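Local coordinates for folylpolyglutamate synthase protein FOLC (Mycobacterium tuberculosis, PDB 2VOS) that probably catalyses the ATP-dependent addition of L-glutamate to dihydropteroate, giving dihydrofolate, and of further glutamates to tetrahydrofolate, at residues A[78-83]-A[332-337]; A[230-235]-A[252-257]; A[277-282]-A[300-305]; A[289-294]-A[328-333]. All coordinates share one frame; numbering follows the deposited sequence.

In the fold
Contacts 1, 3 and 4 cluster beside the bound ADP, while contact 2 lies further out, at the edge of the main sheet, and touches the cluster through contact 3. Contacts 1 and 4 have centres about 9 Å apart and share A332 and V333; contacts 3 and 4 are about 12 Å apart, joined by neighbouring strands of the three-stranded sheet and by F330 reaching A302. M81 of contact 1 packs on A302 and A305 of contact 3, and N301 of contact 3 holds the adenine. Contact 2, about 22 Å from contact 1 between centres, meets L304 of contact 3, and the side chain of I234 is about 12 Å from ADP.

Contact 1 (A[78-83]-A[332-337])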
loop_
_atom_site.group_PDB
_atom_site.type_symbol
_atom_site.label_atom_id
_atom_site.label_comp_id
_atom_site.label_asym_id
_atom_site.label_seq_id
_atom_site.Cartn_x
_atom_site.Cartn_y
_atom_site.Cartn_z
ATOM N N VAL A 78 -3.099 -0.828 -5.785
ATOM C CA VAL A 78 -3.051 -0.475 -7.220
ATOM C C VAL A 78 -1.789 -1.048 -7.845
ATOM O O VAL A 78 -1.822 -1.549 -8.991
ATOM C CB VAL A 78 -3.121 1.089 -7.467
ATOM C CG1 VAL A 78 -2.794 1.417 -8.999
ATOM C CG2 VAL A 78 -4.553 1.589 -7.116
ATOM N N ALA A 79 -0.652 -0.984 -7.135
ATOM C CA ALA A 79 0.618 -1.500 -7.681
ATOM C C ALA A 79 0.429 -2.982 -7.988
ATOM O O ALA A 79 0.849 -3.465 -9.023
ATOM C CB ALA A 79 1.756 -1.337 -6.692
ATOM N N ARG A 80 -0.156 -3.718 -7.044
ATOM C CA ARG A 80 -0.345 -5.172 -7.259
ATOM C C ARG A 80 -1.346 -5.524 -8.371
ATOM O O ARG A 80 -1.162 -6.557 -9.027
ATOM C CB ARG A 80 -0.770 -5.870 -5.990
ATOM C CG ARG A 80 0.372 -5.714 -4.877
ATOM C CD ARG A 80 -0.107 -6.380 -3.567
ATOM N NE ARG A 80 -0.192 -7.858 -3.655
ATOM C CZ ARG A 80 0.801 -8.704 -3.350
ATOM N NH1 ARG A 80 1.994 -8.272 -2.944
ATOM N NH2 ARG A 80 0.613 -10.013 -3.461
HETATM N N MSE A 81 -2.375 -4.689 -8.563
HETATM C CA MSE A 81 -3.328 -4.818 -9.660
HETATM C C MSE A 81 -2.658 -4.556 -11.024
HETATM O O MSE A 81 -2.821 -5.345 -11.939
HETATM C CB MSE A 81 -4.488 -3.849 -9.486
HETATM C CG MSE A 81 -5.452 -4.378 -8.400
HETATM SE SE MSE A 81 -6.619 -2.891 -7.928
HETATM C CE MSE A 81 -7.739 -3.751 -6.632
ATOM N N VAL A 82 -1.909 -3.466 -11.136
ATOM C CA VAL A 82 -1.080 -3.210 -12.320
ATOM C C VAL A 82 -0.184 -4.393 -12.638
ATOM O O VAL A 82 -0.126 -4.824 -13.776
ATOM C CB VAL A 82 -0.219 -1.916 -12.112
ATOM C CG1 VAL A 82 0.866 -1.751 -13.185
ATOM C CG2 VAL A 82 -1.132 -0.672 -12.007
ATOM N N ASP A 83 0.543 -4.924 -11.644
ATOM C CA ASP A 83 1.392 -6.090 -11.845
ATOM C C ASP A 83 0.556 -7.272 -12.394
ATOM O O ASP A 83 0.897 -7.949 -13.411
ATOM C CB ASP A 83 2.036 -6.451 -10.484
ATOM C CG ASP A 83 3.159 -7.472 -10.614
ATOM O OD1 ASP A 83 3.227 -8.133 -11.688
ATOM O OD2 ASP A 83 3.956 -7.635 -9.641
ATOM N N ALA A 332 -6.620 -12.747 -10.666
ATOM C CA ALA A 332 -5.441 -13.246 -9.971
ATOM C C ALA A 332 -4.912 -12.261 -8.900
ATOM O O ALA A 332 -3.932 -12.573 -8.232
ATOM C CB ALA A 332 -4.328 -13.508 -10.982
ATOM N N VAL A 333 -5.554 -11.099 -8.732
ATOM C CA VAL A 333 -5.032 -10.082 -7.793
ATOM C C VAL A 333 -5.052 -10.606 -6.375
ATOM O O VAL A 333 -6.075 -11.164 -5.964
ATOM C CB VAL A 333 -5.977 -8.825 -7.792
ATOM C CG1 VAL A 333 -5.671 -7.888 -6.610
ATOM C CG2 VAL A 333 -5.816 -8.110 -9.130
ATOM N N THR A 334 -3.991 -10.337 -5.603
ATOM C CA THR A 334 -4.063 -10.480 -4.116
ATOM C C THR A 334 -3.655 -9.140 -3.535
ATOM O O THR A 334 -2.981 -8.314 -4.212
ATOM C CB THR A 334 -3.155 -11.574 -3.554
ATOM O OG1 THR A 334 -1.821 -11.282 -3.981
ATOM C CG2 THR A 334 -3.553 -12.949 -4.090
ATOM N N SER A 335 -4.129 -8.837 -2.323
ATOM C CA SER A 335 -3.574 -7.662 -1.614
ATOM C C SER A 335 -3.502 -8.045 -0.115
ATOM O O SER A 335 -4.409 -7.786 0.648
ATOM C CB SER A 335 -4.427 -6.421 -1.846
ATOM O OG SER A 335 -3.718 -5.248 -1.385
ATOM N N PRO A 336 -2.435 -8.736 0.267
ATOM C CA PRO A 336 -2.293 -9.270 1.595
ATOM C C PRO A 336 -2.434 -8.141 2.610
ATOM O O PRO A 336 -2.010 -7.023 2.373
ATOM C CB PRO A 336 -0.891 -9.829 1.648
ATOM C CG PRO A 336 -0.353 -9.813 0.146
ATOM C CD PRO A 336 -1.277 -8.984 -0.636
ATOM N N GLY A 337 -3.097 -8.456 3.704
ATOM C CA GLY A 337 -3.297 -7.478 4.781
ATOM C C GLY A 337 -4.233 -6.356 4.426
ATOM O O GLY A 337 -4.310 -5.408 5.197
#
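R80 supplies the polar half of this contact. Its NE gives a hydrogen bond of 2.9 Å to T334 O, with an N-H...O angle of 155°. The oxygen lies in the plane of the guanidinium, whereas NE stands well above the carbonyl plane of T334 and so uses no lone pair. NH2 is directed at T334 OG1, but the position of that hydroxyl is less sure and the bond is doubtful; a stronger partner for this nitrogen is the backbone oxygen of Q487. A long, multiply donating side chain suits the place, because one group reaches from the helix to both the loop and the chain terminus. The bend at chi3 (69°) turns the guanidinium toward the loop.

Packing over a face adds to this. P336 CD sits over one face of the guanidinium, displaced toward its rim and 3.4 Å from R80 CZ, so the rigid ring of the proline offers CH groups to the charged plane.

The first turn of helix 75-88 belongs to the GTNGKTS P-loop, whose N73, G74, K75, T76 and S77 bind ADP. The loop 332-337 runs straight into R338, another ADP ligand, and on to strand 340-343; P336 O accepts a bond from R338 NH1, and the hydroxyls of S335 and S77 are hydrogen-bonded to each other.

The apolar half lies one residue further along the helix. M81, a selenomethionine, lays its CG against both methyls of V333, at 3.8 Å from CG2 and 3.9 Å from CG1, its unbranched chain then running on extended to helix 296-312.

Contact 2 (A[230-235]-A[252-257]); sequences TVAVIG and ADASVA
S255 O receives the backbone N-H of A232 at 2.8 Å, and V231 CA also approaches this oxygen, at 3.3 Å. The pattern repeats two residues on, where A257 O takes the N-H of I234 at 2.8 Å. In the other direction T230 O accepts from S255 N and A232 O from A257 N, each at 2.9 Å, so the bonds alternate as in a parallel sheet. The strand axes run 4.7 Å apart at an angle of 20°.

Beta-branched V231, V233, I234 and V256 favour the extended backbone. The methyl of A232 lies beside V256 and S249 of helix 239-251, where a small side chain suits close packing; V233 lies beside A257 on the other face. Further on, I234 CD1 meets V256 CG1 at 4.0 Å, carried there by an extended chain with CG1 anti to the carbonyl carbon (chi1 -61°).

At the start, a water accepts from T230 N at 2.9 Å and lies near A252 O. D253 closes the preceding helix in a Schellman motif and pairs with R222.

With I234 packed on helix 239-251 and V233 on helix 296-312, the segments are the strands of a beta-alpha-beta crossover at the edge of the P-loop NTPase-like central sheet.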
loop_
_atom_site.group_PDB
_atom_site.type_symbol
_atom_site.label_atom_id
_atom_site.label_comp_id
_atom_site.label_asym_id
_atom_site.label_seq_id
_atom_site.Cartn_x
_atom_site.Cartn_y
_atom_site.Cartn_z
ATOM N N THR A 230 4.309 11.982 -21.144
ATOM C CA THR A 230 3.956 11.263 -19.923
ATOM C C THR A 230 2.441 11.256 -19.806
ATOM O O THR A 230 1.768 12.178 -20.292
ATOM C CB THR A 230 4.609 11.929 -18.687
ATOM O OG1 THR A 230 6.036 11.784 -18.781
ATOM C CG2 THR A 230 4.138 11.272 -17.349
ATOM N N VAL A 231 1.886 10.212 -19.211
ATOM C CA VAL A 231 0.448 10.193 -18.960
ATOM C C VAL A 231 0.262 10.175 -17.463
ATOM O O VAL A 231 0.842 9.310 -16.821
ATOM C CB VAL A 231 -0.199 8.911 -19.520
ATOM C CG1 VAL A 231 -1.655 8.904 -19.232
ATOM C CG2 VAL A 231 0.020 8.793 -21.003
ATOM N N ALA A 232 -0.552 11.086 -16.923
ATOM C CA ALA A 232 -0.933 11.084 -15.525
ATOM C C ALA A 232 -2.341 10.486 -15.436
ATOM O O ALA A 232 -3.300 10.964 -16.084
ATOM C CB ALA A 232 -0.953 12.526 -14.950
ATOM N N VAL A 233 -2.467 9.432 -14.659
ATOM C CA VAL A 233 -3.745 8.755 -14.484
ATOM C C VAL A 233 -4.213 8.977 -13.043
ATOM O O VAL A 233 -3.562 8.556 -12.110
ATOM C CB VAL A 233 -3.602 7.239 -14.732
ATOM C CG1 VAL A 233 -4.977 6.577 -14.751
ATOM C CG2 VAL A 233 -2.904 7.016 -16.083
ATOM N N ILE A 234 -5.346 9.630 -12.871
ATOM C CA ILE A 234 -5.662 10.155 -11.578
ATOM C C ILE A 234 -6.963 9.579 -11.028
ATOM O O ILE A 234 -8.008 9.598 -11.709
ATOM C CB ILE A 234 -5.791 11.686 -11.698
ATOM C CG1 ILE A 234 -4.453 12.258 -12.165
ATOM C CG2 ILE A 234 -6.045 12.269 -10.330
ATOM C CD1 ILE A 234 -4.511 13.801 -12.487
ATOM N N GLY A 235 -6.912 9.059 -9.805
ATOM C CA GLY A 235 -8.114 8.542 -9.165
ATOM C C GLY A 235 -8.998 9.695 -8.658
ATOM O O GLY A 235 -8.730 10.875 -8.930
ATOM N N ALA A 252 4.298 19.490 -16.689
ATOM C CA ALA A 252 5.040 18.326 -17.221
ATOM C C ALA A 252 4.695 17.935 -18.665
ATOM O O ALA A 252 5.194 16.898 -19.185
ATOM C CB ALA A 252 4.875 17.061 -16.272
ATOM N N ASP A 253 3.838 18.726 -19.322
ATOM C CA ASP A 253 3.325 18.322 -20.637
ATOM C C ASP A 253 2.614 16.967 -20.611
ATOM O O ASP A 253 2.704 16.189 -21.573
ATOM C CB ASP A 253 4.496 18.168 -21.580
ATOM C CG ASP A 253 4.510 19.203 -22.637
ATOM O OD1 ASP A 253 5.392 20.098 -22.579
ATOM O OD2 ASP A 253 3.617 19.118 -23.512
ATOM N N ALA A 254 1.948 16.649 -19.514
ATOM C CA ALA A 254 1.414 15.298 -19.382
ATOM C C ALA A 254 -0.019 15.214 -19.918
ATOM O O ALA A 254 -0.794 16.126 -19.688
ATOM C CB ALA A 254 1.495 14.860 -17.881
ATOM N N SER A 255 -0.366 14.134 -20.632
ATOM C CA SER A 255 -1.770 13.827 -20.940
ATOM C C SER A 255 -2.450 13.353 -19.667
ATOM O O SER A 255 -1.833 12.621 -18.897
ATOM C CB SER A 255 -1.853 12.679 -21.924
ATOM O OG SER A 255 -1.188 13.010 -23.115
ATOM N N VAL A 256 -3.708 13.698 -19.455
ATOM C CA VAL A 256 -4.348 13.332 -18.233
ATOM C C VAL A 256 -5.566 12.451 -18.466
ATOM O O VAL A 256 -6.340 12.713 -19.373
ATOM C CB VAL A 256 -4.787 14.573 -17.462
ATOM C CG1 VAL A 256 -5.617 14.137 -16.275
ATOM C CG2 VAL A 256 -3.546 15.404 -16.993
ATOM N N ALA A 257 -5.730 11.412 -17.648
ATOM C CA ALA A 257 -6.943 10.596 -17.642
ATOM C C ALA A 257 -7.447 10.647 -16.203
ATOM O O ALA A 257 -6.689 10.325 -15.266
ATOM C CB ALA A 257 -6.578 9.138 -18.030
HETATM O O HOH W 1 5.617 14.594 -21.182
#

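Contact 3 (A[277-282]-A[300-305]); sequences LQLQGL and HNAVLA. With ADP (adenosine-5'-diphosphate), chain B.
L279 and V303 meet obliquely, with the CD2 branch of L279 laid against V303 CB at 3.9 Å. The other branch, CD1, lies over the backbone of V303, 4.1 Å from its CA, and more loosely beside A302 CB. L277 CD1 reaches that same methyl at 4.0 Å. One alanine is thus touched by L277 and, more loosely, by L279; its small side chain leaves room for both. The leucines alternate with Q278 and Q280, so the strand shows its apolar side to the helix while Q280 points away from it. V303 carries CG2 anti to its own nitrogen, and this methyl comes to 3.7 Å from Q280 O. Strand and helix segments run at 37° to each other, with axes 8.8 Å apart.

N301 leaves the helix in a different direction, toward ADP. Its amide pairs with N6 and N7 of the adenine: OD1 accepts from N6 at 2.9 Å, and ND2 donates to N7 at 3.0 Å with a nearly straight N-H...N angle of 172°. An asparagine suits this because it offers an acceptor and a donor side by side. ND2 also bonds to Q298 OE1, which should help fix the amide's rotation. The strand packs on one side of this adenine-reading helix in the Mur ligase middle domain, of the P-loop NTPase clan.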
loop_
_atom_site.group_PDB
_atom_site.type_symbol
_atom_site.label_atom_id
_atom_site.label_comp_id
_atom_site.label_asym_id
_atom_site.label_seq_id
_atom_site.Cartn_x
_atom_site.Cartn_y
_atom_site.Cartn_z
ATOM N N LEU A 277 -17.390 -6.558 -11.337
ATOM C CA LEU A 277 -17.365 -5.185 -11.836
ATOM C C LEU A 277 -17.650 -5.069 -13.322
ATOM O O LEU A 277 -17.295 -5.936 -14.118
ATOM C CB LEU A 277 -15.943 -4.569 -11.570
ATOM C CG LEU A 277 -15.435 -4.764 -10.129
ATOM C CD1 LEU A 277 -13.945 -4.241 -9.992
ATOM C CD2 LEU A 277 -16.323 -4.046 -9.171
ATOM N N GLN A 278 -18.220 -3.942 -13.708
ATOM C CA GLN A 278 -18.188 -3.539 -15.086
ATOM C C GLN A 278 -17.462 -2.202 -15.125
ATOM O O GLN A 278 -17.913 -1.226 -14.491
ATOM C CB GLN A 278 -19.633 -3.329 -15.630
ATOM C CG GLN A 278 -19.580 -2.991 -17.105
ATOM C CD GLN A 278 -20.959 -2.863 -17.717
ATOM O OE1 GLN A 278 -21.766 -2.012 -17.291
ATOM N NE2 GLN A 278 -21.234 -3.704 -18.746
ATOM N N LEU A 279 -16.353 -2.145 -15.865
ATOM C CA LEU A 279 -15.495 -0.958 -15.866
ATOM C C LEU A 279 -15.437 -0.299 -17.242
ATOM O O LEU A 279 -15.203 -0.967 -18.250
ATOM C CB LEU A 279 -14.082 -1.350 -15.440
ATOM C CG LEU A 279 -13.911 -2.055 -14.075
ATOM C CD1 LEU A 279 -12.399 -2.472 -13.786
ATOM C CD2 LEU A 279 -14.406 -1.189 -12.918
ATOM N N GLN A 280 -15.585 1.014 -17.266
ATOM C CA GLN A 280 -15.195 1.762 -18.449
ATOM C C GLN A 280 -13.723 2.202 -18.348
ATOM O O GLN A 280 -13.361 3.011 -17.468
ATOM C CB GLN A 280 -16.086 2.968 -18.628
ATOM C CG GLN A 280 -15.723 3.756 -19.901
ATOM C CD GLN A 280 -16.883 4.520 -20.361
ATOM O OE1 GLN A 280 -17.984 3.976 -20.468
ATOM N NE2 GLN A 280 -16.681 5.815 -20.627
ATOM N N GLY A 281 -12.875 1.613 -19.180
ATOM C CA GLY A 281 -11.477 1.972 -19.239
ATOM C C GLY A 281 -11.272 2.967 -20.370
ATOM O O GLY A 281 -12.253 3.397 -21.047
ATOM N N LEU A 282 -10.009 3.278 -20.667
ATOM C CA LEU A 282 -9.709 4.209 -21.786
ATOM C C LEU A 282 -10.089 3.644 -23.180
ATOM O O LEU A 282 -10.404 4.403 -24.082
ATOM C CB LEU A 282 -8.227 4.555 -21.792
ATOM C CG LEU A 282 -7.673 5.059 -20.469
ATOM C CD1 LEU A 282 -6.242 5.366 -20.676
ATOM C CD2 LEU A 282 -8.425 6.358 -20.049
ATOM N N HIS A 300 -12.512 1.002 -7.107
ATOM C CA HIS A 300 -11.933 2.256 -7.620
ATOM C C HIS A 300 -10.452 2.086 -7.914
ATOM O O HIS A 300 -9.942 2.618 -8.911
ATOM C CB HIS A 300 -12.180 3.412 -6.604
ATOM C CG HIS A 300 -13.610 3.834 -6.598
ATOM N ND1 HIS A 300 -14.215 4.395 -7.711
ATOM C CD2 HIS A 300 -14.587 3.688 -5.673
ATOM C CE1 HIS A 300 -15.503 4.573 -7.469
ATOM N NE2 HIS A 300 -15.756 4.147 -6.244
ATOM N N ASN A 301 -9.760 1.353 -7.039
ATOM C CA ASN A 301 -8.364 0.993 -7.273
ATOM C C ASN A 301 -8.277 0.144 -8.559
ATOM O O ASN A 301 -7.389 0.366 -9.364
ATOM C CB ASN A 301 -7.774 0.143 -6.122
ATOM C CG ASN A 301 -7.647 0.957 -4.829
ATOM O OD1 ASN A 301 -7.703 2.191 -4.871
ATOM N ND2 ASN A 301 -7.442 0.281 -3.706
ATOM N N ALA A 302 -9.187 -0.810 -8.740
ATOM C CA ALA A 302 -9.197 -1.587 -9.997
ATOM C C ALA A 302 -9.300 -0.761 -11.248
ATOM O O ALA A 302 -8.525 -0.926 -12.191
ATOM C CB ALA A 302 -10.310 -2.627 -9.973
ATOM N N VAL A 303 -10.253 0.159 -11.327
ATOM C CA VAL A 303 -10.382 0.855 -12.603
ATOM C C VAL A 303 -9.188 1.809 -12.781
ATOM O O VAL A 303 -8.758 2.082 -13.893
ATOM C CB VAL A 303 -11.702 1.678 -12.681
ATOM C CG1 VAL A 303 -11.649 2.884 -11.737
ATOM C CG2 VAL A 303 -11.978 2.102 -14.116
ATOM N N LEU A 304 -8.626 2.298 -11.679
ATOM C CA LEU A 304 -7.442 3.131 -11.797
ATOM C C LEU A 304 -6.253 2.326 -12.361
ATOM O O LEU A 304 -5.494 2.826 -13.195
ATOM C CB LEU A 304 -7.073 3.675 -10.395
ATOM C CG LEU A 304 -5.910 4.656 -10.376
ATOM C CD1 LEU A 304 -6.233 5.877 -11.286
ATOM C CD2 LEU A 304 -5.730 5.168 -8.871
ATOM N N ALA A 305 -6.065 1.093 -11.845
ATOM C CA ALA A 305 -5.019 0.184 -12.328
ATOM C C ALA A 305 -5.244 -0.160 -13.815
ATOM O O ALA A 305 -4.288 -0.227 -14.640
ATOM C CB ALA A 305 -5.015 -1.089 -11.496
HETATM P PB ADP B . -1.059 2.505 0.438
HETATM O O1B ADP B . -0.032 1.659 -0.268
HETATM O O2B ADP B . -0.756 2.702 1.897
HETATM O O3B ADP B . -1.480 3.762 -0.260
HETATM P PA ADP B . -2.810 0.112 0.455
HETATM O O1A ADP B . -1.704 -0.602 1.218
HETATM O O2A ADP B . -3.527 -0.449 -0.762
HETATM O O3A ADP B . -2.475 1.711 0.342
HETATM O "O5'" ADP B . -3.994 0.192 1.565
HETATM C "C5'" ADP B . -3.807 0.540 2.944
HETATM C "C4'" ADP B . -5.221 0.546 3.566
HETATM O "O4'" ADP B . -5.993 1.621 2.964
HETATM C "C3'" ADP B . -6.067 -0.678 3.224
HETATM O "O3'" ADP B . -6.054 -1.617 4.280
HETATM C "C2'" ADP B . -7.502 -0.247 3.105
HETATM O "O2'" ADP B . -8.005 -0.075 4.474
HETATM C "C1'" ADP B . -7.343 1.185 2.666
HETATM N N9 ADP B . -7.482 1.458 1.206
HETATM C C8 ADP B . -6.845 0.914 0.116
HETATM N N7 ADP B . -7.265 1.539 -1.024
HETATM C C5 ADP B . -8.085 2.560 -0.636
HETATM C C6 ADP B . -8.840 3.630 -1.297
HETATM N N6 ADP B . -8.812 3.769 -2.640
HETATM N N1 ADP B . -9.589 4.409 -0.509
HETATM C C2 ADP B . -9.719 4.298 0.839
HETATM N N3 ADP B . -9.033 3.357 1.538
HETATM C C4 ADP B . -8.243 2.488 0.825
#

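Contact 4 (A[289-294]-A[328-333]); sequences IYLPLH and AGFAAV
F330 is the central side chain here, touched by two residues of the strand end. I289 CG2 lies 3.6 Å from F330 CD2 and equally near F330 CB, approaching the ring obliquely. L291 CD1 meets F330 CD1 at 3.9 Å, also obliquely, and the same methyl reaches back to V333 CB. With CG anti to the backbone N (chi1 -180°) and a turn at chi2 (70°), the CD1 methyl of L291 is brought in against the helix. Two branched aliphatic side chains, two positions apart on the strand, thus both reach the phenyl ring from one side of its plane.

P292 presses its ring carbons on backbone oxygens: CD is 3.3 Å from F330 O, and CG is 3.4 Å from V333 O. The proline ring, closed on its own nitrogen, puts CD and CG where they rest on these carbonyls. Beyond it, L293 CD1 meets V333 CG1 at 3.6 Å, the two side chains crossing at about a right angle.

The backbone sets up these positions. P292 is the centre of an inverse gamma turn, closed by a weak L293 N to L291 O bond, and after this turn the side chain of L293 points toward V333. V333 N in turn bonds to F330 O, which holds V333 close to the last turn. A water donates to both P292 O, at 2.9 Å, and V333 O, at 3.1 Å.

Further out, F330 is packed by L279 of strand 274-281, A302 and L306 of helix 296-312, and L85 of helix 75-88, while L291 and L293 lie on Q298 of helix 296-312.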
loop_
_atom_site.group_PDB
_atom_site.type_symbol
_atom_site.label_atom_id
_atom_site.label_comp_id
_atom_site.label_asym_id
_atom_site.label_seq_id
_atom_site.Cartn_x
_atom_site.Cartn_y
_atom_site.Cartn_z
ATOM N N ILE A 289 -15.910 -8.572 -14.692
ATOM C CA ILE A 289 -14.656 -8.650 -14.010
ATOM C C ILE A 289 -14.886 -9.145 -12.572
ATOM O O ILE A 289 -15.516 -8.438 -11.771
ATOM C CB ILE A 289 -13.981 -7.311 -13.988
ATOM C CG1 ILE A 289 -13.546 -6.958 -15.416
ATOM C CG2 ILE A 289 -12.718 -7.377 -13.074
ATOM C CD1 ILE A 289 -13.182 -5.503 -15.585
ATOM N N TYR A 290 -14.398 -10.341 -12.259
ATOM C CA TYR A 290 -14.430 -10.794 -10.884
ATOM C C TYR A 290 -13.163 -10.357 -10.182
ATOM O O TYR A 290 -12.049 -10.666 -10.651
ATOM C CB TYR A 290 -14.624 -12.319 -10.804
ATOM C CG TYR A 290 -14.526 -12.806 -9.353
ATOM C CD1 TYR A 290 -15.579 -12.626 -8.454
ATOM C CD2 TYR A 290 -13.381 -13.448 -8.887
ATOM C CE1 TYR A 290 -15.494 -13.074 -7.108
ATOM C CE2 TYR A 290 -13.272 -13.897 -7.496
ATOM C CZ TYR A 290 -14.334 -13.683 -6.640
ATOM O OH TYR A 290 -14.290 -14.136 -5.322
ATOM N N LEU A 291 -13.314 -9.608 -9.082
ATOM C CA LEU A 291 -12.134 -9.179 -8.317
ATOM C C LEU A 291 -12.232 -9.850 -6.947
ATOM O O LEU A 291 -13.216 -9.608 -6.233
ATOM C CB LEU A 291 -12.189 -7.657 -8.148
ATOM C CG LEU A 291 -10.996 -7.080 -7.358
ATOM C CD1 LEU A 291 -9.710 -7.166 -8.182
ATOM C CD2 LEU A 291 -11.299 -5.644 -7.004
ATOM N N PRO A 292 -11.267 -10.723 -6.584
ATOM C CA PRO A 292 -11.435 -11.397 -5.291
ATOM C C PRO A 292 -10.991 -10.520 -4.053
ATOM O O PRO A 292 -10.189 -10.976 -3.224
ATOM C CB PRO A 292 -10.554 -12.633 -5.420
ATOM C CG PRO A 292 -9.347 -12.124 -6.276
ATOM C CD PRO A 292 -10.024 -11.109 -7.269
ATOM N N LEU A 293 -11.483 -9.280 -3.956
ATOM C CA LEU A 293 -11.134 -8.415 -2.836
ATOM C C LEU A 293 -12.452 -7.745 -2.431
ATOM O O LEU A 293 -13.330 -7.484 -3.284
ATOM C CB LEU A 293 -10.145 -7.296 -3.270
ATOM C CG LEU A 293 -8.770 -7.724 -3.757
ATOM C CD1 LEU A 293 -7.962 -6.501 -4.188
ATOM C CD2 LEU A 293 -8.048 -8.499 -2.610
ATOM N N HIS A 294 -12.560 -7.430 -1.155
ATOM C CA HIS A 294 -13.729 -6.817 -0.613
ATOM C C HIS A 294 -13.531 -5.298 -0.611
ATOM O O HIS A 294 -12.429 -4.792 -0.438
ATOM C CB HIS A 294 -13.942 -7.299 0.832
ATOM C CG HIS A 294 -14.039 -8.787 0.993
ATOM N ND1 HIS A 294 -15.071 -9.536 0.460
ATOM C CD2 HIS A 294 -13.249 -9.659 1.677
ATOM C CE1 HIS A 294 -14.880 -10.811 0.770
ATOM N NE2 HIS A 294 -13.789 -10.908 1.512
ATOM N N ALA A 328 -8.681 -12.132 -16.470
ATOM C CA ALA A 328 -7.685 -13.047 -15.823
ATOM C C ALA A 328 -6.733 -12.306 -14.859
ATOM O O ALA A 328 -6.407 -12.846 -13.786
ATOM C CB ALA A 328 -6.908 -13.875 -16.884
ATOM N N GLY A 329 -6.284 -11.086 -15.203
ATOM C CA GLY A 329 -5.385 -10.356 -14.329
ATOM C C GLY A 329 -6.072 -9.958 -13.040
ATOM O O GLY A 329 -5.545 -10.160 -11.928
ATOM N N PHE A 330 -7.284 -9.434 -13.164
ATOM C CA PHE A 330 -8.033 -9.060 -11.945
ATOM C C PHE A 330 -8.367 -10.254 -11.062
ATOM O O PHE A 330 -8.242 -10.162 -9.841
ATOM C CB PHE A 330 -9.299 -8.283 -12.311
ATOM C CG PHE A 330 -9.021 -6.839 -12.570
ATOM C CD1 PHE A 330 -8.353 -6.086 -11.624
ATOM C CD2 PHE A 330 -9.410 -6.236 -13.789
ATOM C CE1 PHE A 330 -8.049 -4.728 -11.854
ATOM C CE2 PHE A 330 -9.164 -4.857 -14.017
ATOM C CZ PHE A 330 -8.519 -4.109 -13.025
ATOM N N ALA A 331 -8.716 -11.392 -11.681
ATOM C CA ALA A 331 -9.017 -12.563 -10.929
ATOM C C ALA A 331 -7.814 -13.061 -10.183
ATOM O O ALA A 331 -7.964 -13.756 -9.166
ATOM C CB ALA A 331 -9.566 -13.672 -11.821
ATOM N N ALA A 332 -6.620 -12.747 -10.666
ATOM C CA ALA A 332 -5.441 -13.246 -9.971
ATOM C C ALA A 332 -4.912 -12.261 -8.900
ATOM O O ALA A 332 -3.932 -12.573 -8.232
ATOM C CB ALA A 332 -4.328 -13.508 -10.982
ATOM N N VAL A 333 -5.554 -11.099 -8.732
ATOM C CA VAL A 333 -5.032 -10.082 -7.793
ATOM C C VAL A 333 -5.052 -10.606 -6.375
ATOM O O VAL A 333 -6.075 -11.164 -5.964
ATOM C CB VAL A 333 -5.977 -8.825 -7.792
ATOM C CG1 VAL A 333 -5.671 -7.888 -6.610
ATOM C CG2 VAL A 333 -5.816 -8.110 -9.130
HETATM O O HOH W 2 -7.401 -11.773 -3.223
#